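Side-chain contacts in alkylhalidase CmlS (Streptomyces venezuelae, PDB 3I3L), which binds FAD, to which it forms a covalent link, and probably halogenates an intermediate on the pathway to the antibiotic chloramphenicol: residues A[254-257]-A[258-261]; A[371-374]-A[375-379]; A[388-391]-A[392-396]; A[461-464]-A[465-469]. All blocks are in the same frame, centred on the assembly; numbering follows the deposited sequence.

Four short-range contacts illustrate how helices are stitched three to five residues at a time. Following the chain, contact 1 carries the link after strand 245-253 into helix 257-263. Contact 2 spans buried turns of the long helix 352-382, contact 3 covers the short helix 389-394 that comes next, and contact 4 lies on helix 456-471 in the C-terminal part. Each is continuous in sequence, so none closes a long loop, and none nests in or crosses another. Contacts 1 and 3 meet through an Arg-254 to Glu-389 salt bridge, and contacts 2 and 3 through Thr-379 and Ile-396 and by aromatic packing. Contact 4 touches none of the others.

Contact 1. Residues A[254-257]-A[258-261]; sequences RSKS and AEVR
Lys-256 and Val-260 are joined across the first turn of helix 257-263 by the i to i+4 backbone bond that defines an alpha-helix: Val-260 N gives its hydrogen to Lys-256 O at 3.2 Å, almost straight at 174°. The next bond, from Arg-261 N to Ser-257 O, is 2.9 Å long. Above the backbone, the side chains of Lys-256 and Glu-259 run alongside each other in the same direction. Their charged ends make a long salt bridge, Lys-256 NZ to Glu-259 OE2 at 3.9 Å, while Lys-256 CD lies 3.9 Å from Glu-259 CD. A second, weak ion pair links the same ammonium to Asp-233. With an alanine in place of Glu-259, Lys-256 would probably lose the counter-charge of that carboxylate and the neighbour along its methylenes, leaving its end freer to swing. The buried Val-260 packs against Phe-206 and Phe-268. Just upstream, Arg-254 O is a doubly used acceptor, taking Ser-257 N at 2.9 Å. With Ser-257 OG set beside its own backbone N (chi1 -61°), the hydroxyl folds back to this same carbonyl and also meets Gln-296 NE2; it donates to Arg-254 O at 2.6 Å, in the carbonyl plane on a lone pair.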
# COMPACT_ATOMS: atom_id res chain seq x y z
N ARG A 254 -4.71 20.43 7.25
CA ARG A 254 -3.59 21.35 7.25
C ARG A 254 -4.02 22.71 7.75
O ARG A 254 -3.17 23.52 8.11
CB ARG A 254 -2.93 21.47 5.85
CG ARG A 254 -3.49 22.51 4.91
CD ARG A 254 -4.91 22.21 4.49
NE ARG A 254 -5.30 23.02 3.35
CZ ARG A 254 -6.40 23.80 3.33
NH1 ARG A 254 -7.23 23.85 4.40
NH2 ARG A 254 -6.72 24.49 2.24
N SER A 255 -5.34 22.97 7.75
CA SER A 255 -5.90 24.24 8.30
C SER A 255 -5.61 24.42 9.78
O SER A 255 -5.82 25.54 10.31
CB SER A 255 -7.43 24.33 8.11
OG SER A 255 -8.15 23.32 8.83
N LYS A 256 -5.12 23.38 10.44
CA LYS A 256 -4.74 23.46 11.88
C LYS A 256 -3.33 23.95 12.05
O LYS A 256 -2.85 24.11 13.21
CB LYS A 256 -4.87 22.10 12.61
CG LYS A 256 -6.27 21.51 12.63
CD LYS A 256 -7.23 22.41 13.51
CE LYS A 256 -8.68 21.85 13.55
NZ LYS A 256 -9.50 22.57 14.53
N SER A 257 -2.65 24.19 10.92
CA SER A 257 -1.22 24.64 10.95
C SER A 257 -1.10 25.90 11.75
O SER A 257 -0.21 26.01 12.62
CB SER A 257 -0.62 24.86 9.54
OG SER A 257 -0.65 23.62 8.80
N ALA A 258 -2.00 26.83 11.48
CA ALA A 258 -2.00 28.15 12.10
C ALA A 258 -2.09 28.05 13.62
O ALA A 258 -1.36 28.74 14.32
CB ALA A 258 -3.12 29.04 11.52
N GLU A 259 -2.96 27.17 14.12
CA GLU A 259 -3.14 27.00 15.57
C GLU A 259 -1.87 26.51 16.21
O GLU A 259 -1.41 27.07 17.16
CB GLU A 259 -4.26 26.04 15.89
CG GLU A 259 -5.45 26.12 14.97
CD GLU A 259 -6.74 25.68 15.63
OE1 GLU A 259 -6.68 24.97 16.69
OE2 GLU A 259 -7.81 26.07 15.05
N VAL A 260 -1.29 25.45 15.68
CA VAL A 260 -0.02 24.97 16.17
C VAL A 260 1.07 26.05 16.13
O VAL A 260 1.86 26.15 17.06
CB VAL A 260 0.49 23.72 15.37
CG1 VAL A 260 1.91 23.31 15.82
CG2 VAL A 260 -0.46 22.60 15.56
N ARG A 261 1.16 26.78 15.03
CA ARG A 261 2.13 27.87 14.88
C ARG A 261 1.94 28.81 16.05
O ARG A 261 2.89 29.13 16.77
CB ARG A 261 1.90 28.66 13.57
CG ARG A 261 3.03 28.60 12.54
CD ARG A 261 3.89 29.88 12.52
NE ARG A 261 3.64 30.66 11.30
CZ ARG A 261 4.58 31.21 10.52
NH1 ARG A 261 5.87 31.09 10.81
NH2 ARG A 261 4.24 31.87 9.41

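Contact 2. Residues A[371-374]-A[375-379]; sequences HQFL and ASFYT
Leu-374 and Tyr-378 are bound through both backbone and side chain, as successive turns of an alpha-helix allow. Among the backbone bonds, Tyr-378 N to Leu-374 O is 2.9 Å and nearly straight at 176°, Phe-377 N to Phe-373 O is 3.2 Å, and Ala-375 N to His-371 O is 3.1 Å; the one from Ser-376 N to Gln-372 O is weak. Thr-379 adds a side-chain bond: its OG1 donates to Ala-375 O at 2.7 Å, while its own N reaches that oxygen from the opposite face of the carbonyl plane.

The apolar contacts form two side-by-side pairs. Leu-374 CG rests 3.7 Å from Tyr-378 CE2. Phe-373, its CG swung away from the backbone N (chi1 -174°), lies beside Phe-377 with the ring planes inclined at 46°; the closest carbons of this pair are modelled too near and are doubtful. Both rings also meet Phe-324 edge-to-face. Replacing Phe-373 by an alanine would probably leave a gap beside Phe-377 and take from Phe-324 one of its aromatic partners.

Around helix 352-382, Met-435 of helix 430-439 covers the phenylalanine side, Tyr-203 of strand 203-213 packs on Leu-374 and Ala-375, and the Tyr-378 hydroxyl bonds to Asp-321 and to Trp-235 of strand 234-240.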
# COMPACT_ATOMS: atom_id res chain seq x y z
N HIS A 371 -6.49 5.42 -3.04
CA HIS A 371 -7.14 6.74 -2.89
C HIS A 371 -8.66 6.58 -2.97
O HIS A 371 -9.35 7.13 -2.14
CB HIS A 371 -6.64 7.63 -4.04
CG HIS A 371 -7.08 9.06 -4.01
ND1 HIS A 371 -8.36 9.47 -4.37
CD2 HIS A 371 -6.39 10.20 -3.75
CE1 HIS A 371 -8.43 10.79 -4.30
NE2 HIS A 371 -7.25 11.26 -3.94
N GLN A 372 -9.16 5.88 -3.98
CA GLN A 372 -10.60 5.61 -4.14
C GLN A 372 -11.18 4.91 -2.91
O GLN A 372 -12.29 5.18 -2.47
CB GLN A 372 -10.86 4.72 -5.37
CG GLN A 372 -11.64 3.40 -5.01
CD GLN A 372 -11.28 2.12 -5.88
OE1 GLN A 372 -10.71 1.13 -5.36
NE2 GLN A 372 -11.60 2.15 -7.18
N PHE A 373 -10.41 4.02 -2.35
CA PHE A 373 -10.83 3.22 -1.24
C PHE A 373 -10.92 4.09 -0.02
O PHE A 373 -11.93 4.11 0.68
CB PHE A 373 -9.76 2.17 -1.05
CG PHE A 373 -10.06 1.14 -0.03
CD1 PHE A 373 -9.48 1.21 1.21
CD2 PHE A 373 -10.87 0.02 -0.36
CE1 PHE A 373 -9.76 0.19 2.17
CE2 PHE A 373 -11.12 -1.00 0.56
CZ PHE A 373 -10.58 -0.93 1.82
N LEU A 374 -9.85 4.83 0.22
CA LEU A 374 -9.79 5.83 1.24
C LEU A 374 -11.01 6.77 1.26
O LEU A 374 -11.53 7.10 2.32
CB LEU A 374 -8.57 6.67 0.99
CG LEU A 374 -8.04 7.42 2.19
CD1 LEU A 374 -7.80 6.44 3.29
CD2 LEU A 374 -6.70 8.04 1.72
N ALA A 375 -11.46 7.19 0.09
CA ALA A 375 -12.56 8.11 -0.02
C ALA A 375 -13.81 7.47 0.59
O ALA A 375 -14.58 8.15 1.28
CB ALA A 375 -12.80 8.46 -1.54
N SER A 376 -14.03 6.19 0.32
CA SER A 376 -15.10 5.41 0.94
C SER A 376 -15.02 5.43 2.46
O SER A 376 -15.96 5.84 3.12
CB SER A 376 -15.04 3.97 0.45
OG SER A 376 -15.50 3.94 -0.87
N PHE A 377 -13.89 5.02 3.02
CA PHE A 377 -13.74 5.06 4.47
C PHE A 377 -13.99 6.42 5.09
O PHE A 377 -14.73 6.51 6.07
CB PHE A 377 -12.42 4.47 4.98
CG PHE A 377 -12.41 3.01 4.99
CD1 PHE A 377 -12.10 2.28 3.84
CD2 PHE A 377 -12.74 2.33 6.15
CE1 PHE A 377 -12.11 0.88 3.85
CE2 PHE A 377 -12.75 0.94 6.17
CZ PHE A 377 -12.43 0.22 5.00
N TYR A 378 -13.39 7.48 4.54
CA TYR A 378 -13.65 8.80 5.10
C TYR A 378 -15.18 9.14 5.03
O TYR A 378 -15.74 9.65 5.98
CB TYR A 378 -12.81 9.89 4.46
CG TYR A 378 -11.41 9.95 4.98
CD1 TYR A 378 -11.15 9.98 6.32
CD2 TYR A 378 -10.32 9.95 4.12
CE1 TYR A 378 -9.86 10.05 6.82
CE2 TYR A 378 -8.99 10.02 4.64
CZ TYR A 378 -8.80 10.04 5.97
OH TYR A 378 -7.51 10.10 6.53
N THR A 379 -15.82 8.87 3.89
CA THR A 379 -17.24 9.11 3.76
C THR A 379 -18.09 8.39 4.85
O THR A 379 -19.05 8.98 5.36
CB THR A 379 -17.74 8.77 2.35
OG1 THR A 379 -16.94 9.52 1.45
CG2 THR A 379 -19.22 9.19 2.16

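Contact 3. Residues A[388-391]-A[392-396]; sequences SEFW and RKRRI
Ser-388 O receives Arg-392 N at 3.0 Å, and Glu-389 O receives Lys-393 N at the same length, two of the i to i+4 bonds of the short helix 389-394. Ser-388 occupies the N-cap position. At the far end the turn tightens: Trp-391 O accepts both Arg-395 N (i to i+4) and Arg-394 N (i to i+3), the latter from 70° above the carbonyl plane, and Arg-395 then leaves helical geometry.

Among the side chains, Arg-394 folds back over Phe-390. Its guanidinium lies flat on one face of the ring, the planes only 10° apart and Arg-394 CZ 3.9 Å from the Phe-390 centroid, a stacked cation-pi pair. Arg-394 CD sits over the same face as a CH-pi contact. The guanidinium is steadied by Arg-394 NH1, which donates to Phe-390 O at 2.9 Å on an in-plane lone pair. Glu-389 and Lys-393 run side by side, with Glu-389 OE1 and Lys-393 NZ 3.5 Å apart in a salt bridge; this carboxylate oxygen also pairs with Arg-254. Arg-392, its chain bent at chi3, brings one guanidinium face over Glu-389 CA, and Asp-387 forms salt bridges with both Arg-392 and Arg-395.

Asp-253 thus supplies a counter-charge for the buried Arg-394, while a ring face, Phe-390 O and Asn-205 OD1 engage the rest of the group. Such a setting is likely to keep the guanidinium charged and fixed in rotation although it is removed from solvent.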
# COMPACT_ATOMS: atom_id res chain seq x y z
N SER A 388 -16.82 19.31 10.23
CA SER A 388 -15.57 20.07 10.30
C SER A 388 -14.88 20.10 8.95
O SER A 388 -15.20 19.32 8.05
CB SER A 388 -14.65 19.47 11.39
OG SER A 388 -14.11 18.24 10.93
N GLU A 389 -13.95 21.03 8.76
CA GLU A 389 -13.14 21.10 7.53
C GLU A 389 -12.39 19.76 7.22
O GLU A 389 -12.31 19.35 6.07
CB GLU A 389 -12.13 22.25 7.57
CG GLU A 389 -11.54 22.53 6.17
CD GLU A 389 -10.79 23.85 6.07
OE1 GLU A 389 -10.33 24.20 4.94
OE2 GLU A 389 -10.68 24.59 7.09
N PHE A 390 -11.95 19.06 8.26
CA PHE A 390 -11.35 17.76 8.05
C PHE A 390 -12.26 16.82 7.26
O PHE A 390 -11.89 16.33 6.22
CB PHE A 390 -10.93 17.06 9.37
CG PHE A 390 -10.14 15.81 9.12
CD1 PHE A 390 -8.75 15.86 8.93
CD2 PHE A 390 -10.79 14.58 9.00
CE1 PHE A 390 -8.02 14.69 8.64
CE2 PHE A 390 -10.03 13.40 8.71
CZ PHE A 390 -8.65 13.48 8.55
N TRP A 391 -13.46 16.56 7.79
CA TRP A 391 -14.37 15.61 7.19
C TRP A 391 -14.92 16.07 5.85
O TRP A 391 -15.10 15.29 4.93
CB TRP A 391 -15.47 15.18 8.19
CG TRP A 391 -14.83 14.48 9.35
CD1 TRP A 391 -14.59 14.99 10.59
CD2 TRP A 391 -14.26 13.18 9.33
NE1 TRP A 391 -13.91 14.06 11.38
CE2 TRP A 391 -13.68 12.95 10.62
CE3 TRP A 391 -14.12 12.22 8.36
CZ2 TRP A 391 -13.01 11.77 10.94
CZ3 TRP A 391 -13.45 11.04 8.69
CH2 TRP A 391 -12.91 10.83 9.96
N ARG A 392 -15.16 17.36 5.75
CA ARG A 392 -15.74 18.00 4.58
C ARG A 392 -14.77 17.94 3.39
O ARG A 392 -15.19 17.82 2.24
CB ARG A 392 -16.04 19.47 4.92
CG ARG A 392 -16.47 20.35 3.76
CD ARG A 392 -17.20 21.68 4.28
NE ARG A 392 -16.33 22.59 4.98
CZ ARG A 392 -16.29 22.77 6.32
NH1 ARG A 392 -15.46 23.64 6.86
NH2 ARG A 392 -17.08 22.09 7.15
N LYS A 393 -13.49 18.13 3.65
CA LYS A 393 -12.54 18.06 2.56
C LYS A 393 -12.44 16.62 2.06
O LYS A 393 -12.18 16.43 0.90
CB LYS A 393 -11.14 18.63 2.96
CG LYS A 393 -11.17 20.16 3.32
CD LYS A 393 -11.62 21.01 2.10
CE LYS A 393 -11.44 22.52 2.31
NZ LYS A 393 -10.17 22.99 1.64
N ARG A 394 -12.64 15.64 2.92
CA ARG A 394 -12.28 14.27 2.57
C ARG A 394 -13.43 13.36 2.15
O ARG A 394 -13.22 12.34 1.45
CB ARG A 394 -11.45 13.62 3.68
CG ARG A 394 -10.07 14.18 3.74
CD ARG A 394 -9.50 14.03 5.17
NE ARG A 394 -8.22 14.70 5.29
CZ ARG A 394 -8.07 16.03 5.43
NH1 ARG A 394 -9.13 16.83 5.49
NH2 ARG A 394 -6.87 16.57 5.56
N ARG A 395 -14.65 13.73 2.55
CA ARG A 395 -15.81 12.89 2.27
C ARG A 395 -16.16 13.08 0.84
O ARG A 395 -15.84 14.10 0.28
CB ARG A 395 -17.00 13.24 3.19
CG ARG A 395 -17.77 14.56 2.85
CD ARG A 395 -18.79 14.93 4.00
NE ARG A 395 -19.25 16.32 3.84
CZ ARG A 395 -19.16 17.31 4.74
NH1 ARG A 395 -18.69 17.12 5.99
NH2 ARG A 395 -19.57 18.53 4.39
N ILE A 396 -16.80 12.08 0.22
CA ILE A 396 -17.12 12.18 -1.18
C ILE A 396 -18.06 13.39 -1.48
O ILE A 396 -19.01 13.66 -0.72
CB ILE A 396 -17.77 10.86 -1.67
CG1 ILE A 396 -16.67 9.86 -2.04
CG2 ILE A 396 -18.77 11.10 -2.90
CD1 ILE A 396 -17.17 8.39 -1.99

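Contact 4. Residues A[461-464]-A[465-469]; sequences RWIS and DLTKR
Trp-462 and Leu-466 both carry CG anti to the backbone N (chi1 169° and -175°), which sends the two side chains the same way, one helical turn apart. The six-membered part of the indole does the touching: Trp-462 CH2 comes to 3.8 Å from Leu-466 CD1, with CZ2 of the same ring almost as near, and the methyl meets the ring obliquely. Beneath this pair, Leu-466 N donates to Trp-462 O at 2.9 Å.

Another side of the same turns is polar. Asp-465 N bonds to Arg-461 O, and the carboxylate holds Arg-469 in a salt bridge, where Arg-469 NE donates to Asp-465 OD1 at 2.9 Å and 168°. Asp-465 OD1 lies close to the guanidinium plane of Arg-469, yet NE comes to it from above the carboxylate plane. Further round, Ile-463 O takes the backbone hydrogen of Thr-467 N at 2.8 Å, and the hydroxyl of Ser-464 bonds back to Val-460 O. Lys-468 N continues the series on Ser-464 O.

Apolar and ionic pairs spaced i to i+4 are a familiar feature of solvent-facing alpha-helices, here helix 456-471, which leads into strand 473-478 in the C-terminal part of the halogenase, away from the flavin.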
# COMPACT_ATOMS: atom_id res chain seq x y z
N ARG A 461 -20.40 -15.73 5.42
CA ARG A 461 -21.61 -15.22 4.88
C ARG A 461 -21.33 -14.41 3.60
O ARG A 461 -22.11 -14.46 2.62
CB ARG A 461 -22.23 -14.33 5.94
CG ARG A 461 -23.39 -13.58 5.52
CD ARG A 461 -24.44 -13.49 6.63
NE ARG A 461 -25.75 -13.24 5.99
CZ ARG A 461 -26.12 -13.71 4.79
NH1 ARG A 461 -25.29 -14.49 4.08
NH2 ARG A 461 -27.33 -13.43 4.30
N TRP A 462 -20.21 -13.69 3.58
CA TRP A 462 -19.82 -13.00 2.37
C TRP A 462 -19.45 -13.99 1.27
O TRP A 462 -19.87 -13.85 0.10
CB TRP A 462 -18.68 -11.99 2.65
CG TRP A 462 -18.09 -11.46 1.37
CD1 TRP A 462 -18.61 -10.47 0.58
CD2 TRP A 462 -16.94 -11.97 0.69
NE1 TRP A 462 -17.83 -10.30 -0.54
CE2 TRP A 462 -16.80 -11.21 -0.51
CE3 TRP A 462 -15.98 -12.94 1.00
CZ2 TRP A 462 -15.75 -11.41 -1.40
CZ3 TRP A 462 -14.95 -13.15 0.12
CH2 TRP A 462 -14.83 -12.38 -1.08
N ILE A 463 -18.69 -15.01 1.61
CA ILE A 463 -18.36 -16.05 0.65
C ILE A 463 -19.63 -16.74 0.10
O ILE A 463 -19.74 -16.98 -1.11
CB ILE A 463 -17.42 -17.11 1.31
CG1 ILE A 463 -16.11 -16.44 1.74
CG2 ILE A 463 -17.14 -18.32 0.38
CD1 ILE A 463 -15.21 -17.27 2.69
N SER A 464 -20.57 -17.08 0.98
CA SER A 464 -21.80 -17.73 0.53
C SER A 464 -22.58 -16.78 -0.39
O SER A 464 -23.22 -17.21 -1.34
CB SER A 464 -22.70 -18.14 1.71
OG SER A 464 -22.04 -19.09 2.54
N ASP A 465 -22.51 -15.48 -0.11
CA ASP A 465 -23.21 -14.52 -0.98
C ASP A 465 -22.53 -14.45 -2.37
O ASP A 465 -23.21 -14.42 -3.41
CB ASP A 465 -23.31 -13.14 -0.34
CG ASP A 465 -24.24 -12.23 -1.12
OD1 ASP A 465 -23.78 -11.14 -1.56
OD2 ASP A 465 -25.43 -12.62 -1.31
N LEU A 466 -21.19 -14.46 -2.38
CA LEU A 466 -20.43 -14.47 -3.60
C LEU A 466 -20.73 -15.73 -4.39
O LEU A 466 -20.94 -15.69 -5.61
CB LEU A 466 -18.95 -14.41 -3.28
CG LEU A 466 -17.87 -14.30 -4.36
CD1 LEU A 466 -16.51 -14.45 -3.75
CD2 LEU A 466 -17.99 -15.34 -5.36
N THR A 467 -20.74 -16.86 -3.68
CA THR A 467 -21.02 -18.16 -4.32
C THR A 467 -22.40 -18.20 -4.93
O THR A 467 -22.59 -18.69 -6.03
CB THR A 467 -20.87 -19.32 -3.30
OG1 THR A 467 -19.49 -19.49 -2.95
CG2 THR A 467 -21.42 -20.63 -3.87
N LYS A 468 -23.37 -17.70 -4.18
CA LYS A 468 -24.73 -17.55 -4.66
C LYS A 468 -24.85 -16.65 -5.90
O LYS A 468 -25.68 -16.92 -6.77
CB LYS A 468 -25.63 -17.05 -3.52
CG LYS A 468 -26.98 -16.50 -3.97
CD LYS A 468 -28.15 -17.02 -3.15
CE LYS A 468 -28.88 -18.14 -3.94
NZ LYS A 468 -30.08 -18.77 -3.29
N ARG A 469 -24.06 -15.59 -5.98
CA ARG A 469 -24.21 -14.65 -7.11
C ARG A 469 -23.63 -15.26 -8.38
O ARG A 469 -24.28 -15.26 -9.44
CB ARG A 469 -23.58 -13.30 -6.82
CG ARG A 469 -24.35 -12.43 -5.88
CD ARG A 469 -23.37 -11.41 -5.29
NE ARG A 469 -24.01 -10.43 -4.41
CZ ARG A 469 -24.50 -9.26 -4.82
NH1 ARG A 469 -24.45 -8.89 -6.10
NH2 ARG A 469 -25.07 -8.45 -3.92